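PDB 3WKY: prophenoloxidase b, which is a type 3 copper protein, the hemolymph zymogen of a phenoloxidase that probably hydroxylates monophenols and oxidises o-diphenols. Local coordinates for residues S549-T557 and S614-P622; L113-E122 and W200-I210. All blocks are in the same frame, centred on the assembly; numbering follows the deposited sequence. Where two conformers were deposited one is given.

Interaction 1: S549-T557 and S614-P622. With NAG (2-acetamido-2-deoxy-beta-D-glucopyranose), chain F.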
# COMPACT_ATOMS: atom_id res chain seq x y z
N SER A 549 14.38 -45.76 27.78
CA SER A 549 14.06 -44.85 26.67
C SER A 549 14.01 -45.57 25.32
O SER A 549 13.19 -45.21 24.47
CB SER A 549 15.02 -43.65 26.68
OG SER A 549 16.37 -44.03 26.53
N ASN A 550 14.82 -46.60 25.13
CA ASN A 550 14.82 -47.36 23.87
C ASN A 550 13.54 -48.16 23.68
O ASN A 550 13.30 -48.69 22.60
CB ASN A 550 16.02 -48.31 23.77
CG ASN A 550 17.29 -47.63 23.33
OD1 ASN A 550 17.34 -46.41 23.17
ND2 ASN A 550 18.35 -48.43 23.15
N GLU A 551 12.72 -48.27 24.72
CA GLU A 551 11.47 -49.02 24.61
C GLU A 551 10.30 -48.13 24.24
O GLU A 551 9.18 -48.62 24.08
CB GLU A 551 11.10 -49.68 25.96
CG GLU A 551 12.14 -50.57 26.58
CD GLU A 551 11.63 -51.19 27.88
OE1 GLU A 551 10.98 -52.25 27.81
OE2 GLU A 551 11.84 -50.59 28.96
N SER A 552 10.53 -46.82 24.15
CA SER A 552 9.42 -45.87 23.97
C SER A 552 8.47 -46.23 22.84
O SER A 552 8.89 -46.67 21.77
CB SER A 552 9.94 -44.46 23.72
OG SER A 552 8.85 -43.63 23.36
N SER A 553 7.18 -46.00 23.07
CA SER A 553 6.16 -46.23 22.05
C SER A 553 6.39 -45.43 20.77
O SER A 553 5.89 -45.80 19.71
CB SER A 553 4.80 -45.87 22.62
OG SER A 553 4.82 -44.56 23.15
N ILE A 554 7.13 -44.33 20.86
CA ILE A 554 7.31 -43.48 19.65
C ILE A 554 8.41 -44.00 18.73
O ILE A 554 8.54 -43.57 17.58
CB ILE A 554 7.55 -42.00 19.99
CG1 ILE A 554 8.96 -41.80 20.55
CG2 ILE A 554 6.44 -41.46 20.94
CD1 ILE A 554 9.30 -40.34 20.90
N LEU A 555 9.21 -44.94 19.23
CA LEU A 555 10.27 -45.57 18.43
C LEU A 555 9.76 -46.87 17.82
O LEU A 555 8.78 -47.45 18.30
CB LEU A 555 11.48 -45.85 19.32
CG LEU A 555 12.05 -44.64 20.07
CD1 LEU A 555 13.17 -45.05 21.02
CD2 LEU A 555 12.56 -43.59 19.06
N SER A 556 10.40 -47.34 16.76
CA SER A 556 10.07 -48.66 16.22
C SER A 556 10.86 -49.70 17.01
O SER A 556 11.00 -49.59 18.22
CB SER A 556 10.43 -48.74 14.73
OG SER A 556 11.82 -48.54 14.55
N THR A 557 11.40 -50.70 16.33
CA THR A 557 12.24 -51.70 16.99
C THR A 557 13.67 -51.70 16.46
O THR A 557 14.63 -51.81 17.22
CB THR A 557 11.65 -53.11 16.85
OG1 THR A 557 11.36 -53.37 15.47
CG2 THR A 557 10.36 -53.23 17.66
N SER A 614 4.98 -53.07 18.02
CA SER A 614 6.40 -52.91 17.74
C SER A 614 6.65 -51.78 16.74
O SER A 614 7.79 -51.37 16.51
CB SER A 614 6.99 -54.23 17.22
OG SER A 614 6.47 -54.55 15.94
N SER A 615 5.57 -51.27 16.15
CA SER A 615 5.66 -50.11 15.26
C SER A 615 5.57 -48.82 16.09
O SER A 615 5.03 -48.84 17.20
CB SER A 615 4.55 -50.15 14.21
OG SER A 615 3.29 -49.93 14.81
N SER A 616 6.09 -47.71 15.56
CA SER A 616 5.96 -46.42 16.25
C SER A 616 4.49 -46.03 16.39
O SER A 616 3.71 -46.19 15.45
CB SER A 616 6.71 -45.32 15.50
OG SER A 616 6.40 -44.03 16.02
N SER A 617 4.12 -45.51 17.56
CA SER A 617 2.75 -45.04 17.77
C SER A 617 2.39 -43.88 16.83
O SER A 617 1.21 -43.60 16.58
CB SER A 617 2.55 -44.61 19.22
OG SER A 617 3.52 -43.65 19.58
N PHE A 618 3.40 -43.20 16.31
CA PHE A 618 3.16 -42.11 15.34
C PHE A 618 2.82 -42.67 13.96
O PHE A 618 2.22 -41.98 13.13
CB PHE A 618 4.39 -41.20 15.22
CG PHE A 618 4.68 -40.37 16.45
CD1 PHE A 618 3.71 -40.11 17.40
CD2 PHE A 618 5.95 -39.83 16.64
CE1 PHE A 618 3.99 -39.33 18.52
CE2 PHE A 618 6.24 -39.05 17.76
CZ PHE A 618 5.25 -38.80 18.70
N CYS A 619 3.23 -43.92 13.70
CA CYS A 619 3.11 -44.53 12.38
C CYS A 619 1.95 -45.52 12.30
O CYS A 619 1.36 -45.73 11.23
CB CYS A 619 4.40 -45.27 12.03
SG CYS A 619 5.88 -44.22 12.00
N GLY A 620 1.64 -46.15 13.43
CA GLY A 620 0.60 -47.17 13.44
C GLY A 620 1.04 -48.44 12.71
O GLY A 620 2.18 -48.55 12.26
N ARG A 621 0.11 -49.39 12.61
CA ARG A 621 0.35 -50.65 11.90
C ARG A 621 -0.62 -50.75 10.74
O ARG A 621 -1.83 -50.63 10.94
CB ARG A 621 0.14 -51.86 12.81
CG ARG A 621 1.10 -51.96 13.98
CD ARG A 621 0.97 -53.31 14.68
NE ARG A 621 2.02 -54.26 14.30
CZ ARG A 621 1.97 -55.07 13.25
NH1 ARG A 621 0.91 -55.05 12.45
NH2 ARG A 621 2.98 -55.89 12.98
N PRO A 622 -0.09 -50.98 9.53
CA PRO A 622 -0.93 -51.01 8.33
C PRO A 622 -2.07 -52.01 8.41
O PRO A 622 -3.16 -51.75 7.91
CB PRO A 622 0.06 -51.43 7.23
CG PRO A 622 1.40 -50.99 7.74
CD PRO A 622 1.33 -51.18 9.23
C1 NAG F . 19.58 -47.71 22.87
C2 NAG F . 20.59 -48.73 23.39
C3 NAG F . 22.01 -48.21 23.14
C4 NAG F . 22.20 -47.94 21.66
C5 NAG F . 21.07 -47.08 21.10
C6 NAG F . 21.14 -47.07 19.57
C7 NAG F . 20.13 -50.32 25.17
C8 NAG F . 20.46 -50.67 26.59
N2 NAG F . 20.38 -49.06 24.79
O3 NAG F . 22.95 -49.16 23.57
O4 NAG F . 23.43 -47.29 21.45
O5 NAG F . 19.79 -47.56 21.48
O6 NAG F . 20.55 -48.26 19.09
O7 NAG F . 19.66 -51.16 24.41
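Two hydrogen bonds join Ser553 and Ile554 to Ser616 and Ser617. Backbone to backbone, Ser617 N donates to Ser553 O at 2.8 Å, nearly straight at 164°. The second uses a side chain: Ser616 OG gives its proton to Ile554 O over 2.7 Å, arriving from above the carbonyl plane. With OG anti to its own backbone N (chi1 170°), the same hydroxyl also accepts from Phe618 N at 3.1 Å, so it is gripped from both segments and its rotation is fixed. An alanine here would probably leave Ile554 O without its side-chain donor and Phe618 N without its acceptor, taking away one of the two bonds between the loops.

Among polar contacts through a third party, the Ser553 and Ser617 hydroxyls do not bond each other but both meet Glu529 OE2, a carboxylate of strand 528-534. The main apolar contact is made by Ile554, whose CG2 lies over one face of the Phe618 ring, 4.1 Å from its centroid, a CH-pi contact. At the exposed end Thr557 CG2 comes 3.5 Å from Ser614 CB, though Ser614 is poorly ordered.

Two covalent links lie outside the touching surface: Asn550 ND2 carries an N-linked sugar through C1, and Cys619 is disulfide-bonded to Cys572. Ser552 and Ser616 each form an ST turn, and loop joins loop within the hemocyanin Ig-like domain.

Interaction 2: L113-E122 and W200-I210. With CUO (Cu2-o2 cluster), chain J.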
# COMPACT_ATOMS: atom_id res chain seq x y z
N LEU A 113 11.44 -46.22 -6.14
CA LEU A 113 11.78 -46.32 -4.73
C LEU A 113 10.59 -46.14 -3.80
O LEU A 113 10.45 -46.89 -2.82
CB LEU A 113 12.88 -45.31 -4.36
CG LEU A 113 14.25 -45.64 -4.95
CD1 LEU A 113 15.24 -44.55 -4.62
CD2 LEU A 113 14.73 -46.99 -4.42
N ALA A 114 9.74 -45.17 -4.08
CA ALA A 114 8.56 -44.93 -3.23
C ALA A 114 7.64 -46.14 -3.24
O ALA A 114 7.19 -46.60 -2.19
CB ALA A 114 7.81 -43.68 -3.70
N ALA A 115 7.38 -46.66 -4.44
CA ALA A 115 6.55 -47.86 -4.60
C ALA A 115 7.12 -49.06 -3.84
O ALA A 115 6.37 -49.84 -3.23
CB ALA A 115 6.37 -48.18 -6.10
N LEU A 116 8.44 -49.21 -3.86
CA LEU A 116 9.10 -50.31 -3.15
C LEU A 116 8.93 -50.20 -1.64
O LEU A 116 8.58 -51.18 -0.97
CB LEU A 116 10.59 -50.35 -3.49
CG LEU A 116 11.05 -51.30 -4.59
CD1 LEU A 116 12.57 -51.34 -4.63
CD2 LEU A 116 10.48 -52.70 -4.35
N TYR A 117 9.19 -49.02 -1.09
CA TYR A 117 9.02 -48.82 0.35
C TYR A 117 7.56 -49.05 0.74
O TYR A 117 7.28 -49.69 1.75
CB TYR A 117 9.46 -47.41 0.78
CG TYR A 117 10.95 -47.24 0.99
CD1 TYR A 117 11.54 -47.54 2.21
CD2 TYR A 117 11.77 -46.73 -0.02
CE1 TYR A 117 12.90 -47.37 2.41
CE2 TYR A 117 13.13 -46.56 0.17
CZ TYR A 117 13.69 -46.88 1.38
OH TYR A 117 15.05 -46.71 1.57
N HIS A 118 6.63 -48.52 -0.06
CA HIS A 118 5.21 -48.71 0.25
C HIS A 118 4.86 -50.19 0.25
O HIS A 118 4.05 -50.65 1.08
CB HIS A 118 4.32 -47.98 -0.76
CG HIS A 118 2.86 -48.17 -0.51
ND1 HIS A 118 2.27 -47.91 0.72
CD2 HIS A 118 1.86 -48.59 -1.32
CE1 HIS A 118 0.98 -48.16 0.64
NE2 HIS A 118 0.70 -48.57 -0.58
N THR A 119 5.46 -50.93 -0.67
CA THR A 119 5.24 -52.37 -0.79
C THR A 119 5.64 -53.13 0.48
O THR A 119 4.94 -54.06 0.89
CB THR A 119 5.99 -52.92 -2.01
OG1 THR A 119 5.39 -52.39 -3.20
CG2 THR A 119 5.92 -54.46 -2.04
N TYR A 120 6.74 -52.74 1.11
CA TYR A 120 7.13 -53.37 2.37
C TYR A 120 6.11 -53.13 3.48
O TYR A 120 5.95 -53.98 4.36
CB TYR A 120 8.52 -52.91 2.82
CG TYR A 120 9.68 -53.66 2.21
CD1 TYR A 120 10.02 -53.49 0.87
CD2 TYR A 120 10.47 -54.51 2.98
CE1 TYR A 120 11.09 -54.15 0.31
CE2 TYR A 120 11.56 -55.17 2.43
CZ TYR A 120 11.86 -54.99 1.09
OH TYR A 120 12.93 -55.64 0.52
N TYR A 121 5.44 -51.99 3.46
CA TYR A 121 4.40 -51.73 4.45
C TYR A 121 3.13 -52.52 4.16
O TYR A 121 2.46 -52.99 5.06
CB TYR A 121 4.07 -50.22 4.54
CG TYR A 121 5.13 -49.45 5.28
CD1 TYR A 121 5.19 -49.48 6.66
CD2 TYR A 121 6.09 -48.72 4.59
CE1 TYR A 121 6.17 -48.80 7.35
CE2 TYR A 121 7.08 -48.03 5.27
CZ TYR A 121 7.11 -48.09 6.66
OH TYR A 121 8.08 -47.42 7.36
N GLU A 122 2.80 -52.66 2.88
CA GLU A 122 1.53 -53.27 2.50
C GLU A 122 1.60 -54.80 2.45
O GLU A 122 0.62 -55.47 2.77
CB GLU A 122 1.05 -52.72 1.15
CG GLU A 122 0.25 -51.42 1.27
CD GLU A 122 -0.99 -51.59 2.14
OE1 GLU A 122 -0.95 -51.17 3.31
OE2 GLU A 122 -2.00 -52.14 1.65
N TRP A 200 9.29 -39.39 5.18
CA TRP A 200 9.09 -40.26 4.02
C TRP A 200 8.37 -41.56 4.44
O TRP A 200 7.35 -41.95 3.86
CB TRP A 200 10.46 -40.54 3.40
CG TRP A 200 10.63 -41.71 2.43
CD1 TRP A 200 10.88 -43.02 2.75
CD2 TRP A 200 10.69 -41.63 0.99
NE1 TRP A 200 11.05 -43.77 1.60
CE2 TRP A 200 10.95 -42.94 0.51
CE3 TRP A 200 10.56 -40.59 0.06
CZ2 TRP A 200 11.05 -43.23 -0.85
CZ3 TRP A 200 10.66 -40.88 -1.31
CH2 TRP A 200 10.91 -42.19 -1.75
N HIS A 201 8.91 -42.22 5.46
CA HIS A 201 8.29 -43.45 5.95
C HIS A 201 6.85 -43.26 6.38
O HIS A 201 5.98 -44.09 6.07
CB HIS A 201 9.12 -44.07 7.07
CG HIS A 201 10.28 -44.87 6.56
ND1 HIS A 201 10.15 -46.18 6.14
CD2 HIS A 201 11.58 -44.54 6.38
CE1 HIS A 201 11.33 -46.62 5.73
NE2 HIS A 201 12.21 -45.65 5.87
N TRP A 202 6.59 -42.18 7.10
CA TRP A 202 5.23 -41.96 7.58
C TRP A 202 4.26 -41.89 6.41
O TRP A 202 3.18 -42.51 6.42
CB TRP A 202 5.10 -40.70 8.47
CG TRP A 202 3.75 -40.70 9.13
CD1 TRP A 202 3.44 -41.22 10.37
CD2 TRP A 202 2.52 -40.24 8.56
NE1 TRP A 202 2.08 -41.09 10.60
CE2 TRP A 202 1.50 -40.49 9.50
CE3 TRP A 202 2.19 -39.64 7.34
CZ2 TRP A 202 0.16 -40.16 9.26
CZ3 TRP A 202 0.86 -39.31 7.10
CH2 TRP A 202 -0.14 -39.56 8.06
N HIS A 203 4.62 -41.14 5.38
CA HIS A 203 3.71 -40.95 4.28
C HIS A 203 3.61 -42.15 3.36
O HIS A 203 2.64 -42.27 2.61
CB HIS A 203 4.06 -39.70 3.49
CG HIS A 203 3.59 -38.45 4.16
ND1 HIS A 203 2.27 -38.05 4.12
CD2 HIS A 203 4.25 -37.55 4.92
CE1 HIS A 203 2.14 -36.93 4.81
NE2 HIS A 203 3.32 -36.61 5.31
N LEU A 204 4.60 -43.03 3.41
CA LEU A 204 4.53 -44.23 2.58
C LEU A 204 3.89 -45.38 3.35
O LEU A 204 3.39 -46.33 2.74
CB LEU A 204 5.91 -44.57 2.01
CG LEU A 204 6.32 -43.59 0.90
CD1 LEU A 204 7.75 -43.81 0.45
CD2 LEU A 204 5.37 -43.69 -0.30
N SER A 205 3.89 -45.28 4.68
CA SER A 205 3.13 -46.21 5.51
C SER A 205 1.66 -45.81 5.55
O SER A 205 0.77 -46.67 5.59
CB SER A 205 3.69 -46.21 6.93
OG SER A 205 3.03 -47.17 7.74
N ASN A 206 1.40 -44.50 5.53
CA ASN A 206 0.04 -43.99 5.62
C ASN A 206 -0.32 -43.03 4.49
O ASN A 206 -0.73 -41.90 4.76
CB ASN A 206 -0.14 -43.27 6.95
CG ASN A 206 0.02 -44.20 8.11
OD1 ASN A 206 -0.84 -45.06 8.34
ND2 ASN A 206 1.12 -44.08 8.84
N PRO A 207 -0.20 -43.48 3.23
CA PRO A 207 -0.44 -42.53 2.14
C PRO A 207 -1.90 -42.13 2.05
O PRO A 207 -2.80 -42.94 2.27
CB PRO A 207 -0.02 -43.32 0.89
CG PRO A 207 -0.24 -44.77 1.27
CD PRO A 207 0.09 -44.85 2.74
N TYR A 208 -2.13 -40.86 1.72
CA TYR A 208 -3.48 -40.35 1.64
C TYR A 208 -4.26 -41.00 0.51
O TYR A 208 -5.50 -40.91 0.47
CB TYR A 208 -3.44 -38.83 1.50
CG TYR A 208 -2.72 -38.34 0.26
CD1 TYR A 208 -3.38 -38.24 -0.95
CD2 TYR A 208 -1.38 -37.96 0.31
CE1 TYR A 208 -2.73 -37.78 -2.09
CE2 TYR A 208 -0.72 -37.50 -0.82
CZ TYR A 208 -1.40 -37.42 -2.01
OH TYR A 208 -0.77 -36.96 -3.16
N TYR A 209 -3.55 -41.68 -0.39
CA TYR A 209 -4.22 -42.32 -1.52
C TYR A 209 -4.55 -43.80 -1.24
O TYR A 209 -5.05 -44.51 -2.11
CB TYR A 209 -3.40 -42.15 -2.81
CG TYR A 209 -1.91 -42.32 -2.60
CD1 TYR A 209 -1.11 -41.27 -2.15
CD2 TYR A 209 -1.30 -43.55 -2.84
CE1 TYR A 209 0.26 -41.44 -1.95
CE2 TYR A 209 0.05 -43.72 -2.66
CZ TYR A 209 0.83 -42.67 -2.22
OH TYR A 209 2.18 -42.87 -2.03
N ILE A 210 -4.28 -44.25 -0.01
CA ILE A 210 -4.57 -45.63 0.36
C ILE A 210 -6.04 -45.97 0.12
O ILE A 210 -6.92 -45.10 0.26
CB ILE A 210 -4.19 -45.92 1.83
CG1 ILE A 210 -4.02 -47.42 2.08
CG2 ILE A 210 -5.21 -45.32 2.80
CD1 ILE A 210 -2.68 -47.97 1.61
CU1 CUO J . 3.81 -34.70 6.45
CU2 CUO J . 2.53 -31.64 5.05
O1 CUO J . 2.65 -33.61 5.24
O2 CUO J . 4.19 -33.05 4.95
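Tyr117 and Trp200 meet edge to face at the tightly packed end of this contact: the indole edge is turned to the phenol face, planes at 89°, with Trp200 NE1 3.5 Å from Tyr117 CD2. His201 and Tyr121 extend the aromatic cluster. Tyr121 OH and His201 ND1 share a hydrogen bond of 2.7 Å, in which either may be the donor, and Ser205 CB sits over the Tyr121 ring, 3.7 Å from its centroid. Leu204 CD1 fills in beside Ala114, 4.2 Å from its CB.

His118 closes the middle. Its ring, thrown anti to the backbone N (chi1 179°), directs ND1 to Leu204 O near the helix end, 2.8 Å away and almost in line with the carbonyl.

Packing thins toward Glu122 and Ile210, both partly exposed. There Ile210 CD1 reaches the His118 ring edge at CE1 (3.8 Å), and Glu122, in the conformer given, forms a salt bridge with Arg215.

The short helical segments cross at -65°, their axes 9.0 Å apart. Helix 109-122 of the all-alpha region thus rests on helix 193-205 of the copper-containing region, with helix 74-89 against His118 and Glu122, helix 134-137 against Tyr117 and Trp200, and helix 218-239 against Trp202.

Interactions 1 and 2 have centres about 17 Å apart and touch directly, mainly through the 614-622 and 200-210 segments. Two probable hydrogen bonds join them: Trp202 NE1 to Phe618 O at 2.7 Å and Asn206 ND2 to Cys619 O at 2.9 Å. Pro622 CG also packs on Tyr121 O at 3.5 Å. The Ig-like domain is therefore fastened to the helix that supplies two ligands of one copper, His199 and His203, with His226 from helix 218-239 as the third; His203 NE2 binds it at 2.3 Å. Trp202, which makes the first bond, covers one face of the His203 ring. The Phe618 side chain lies about 11 Å from the cluster.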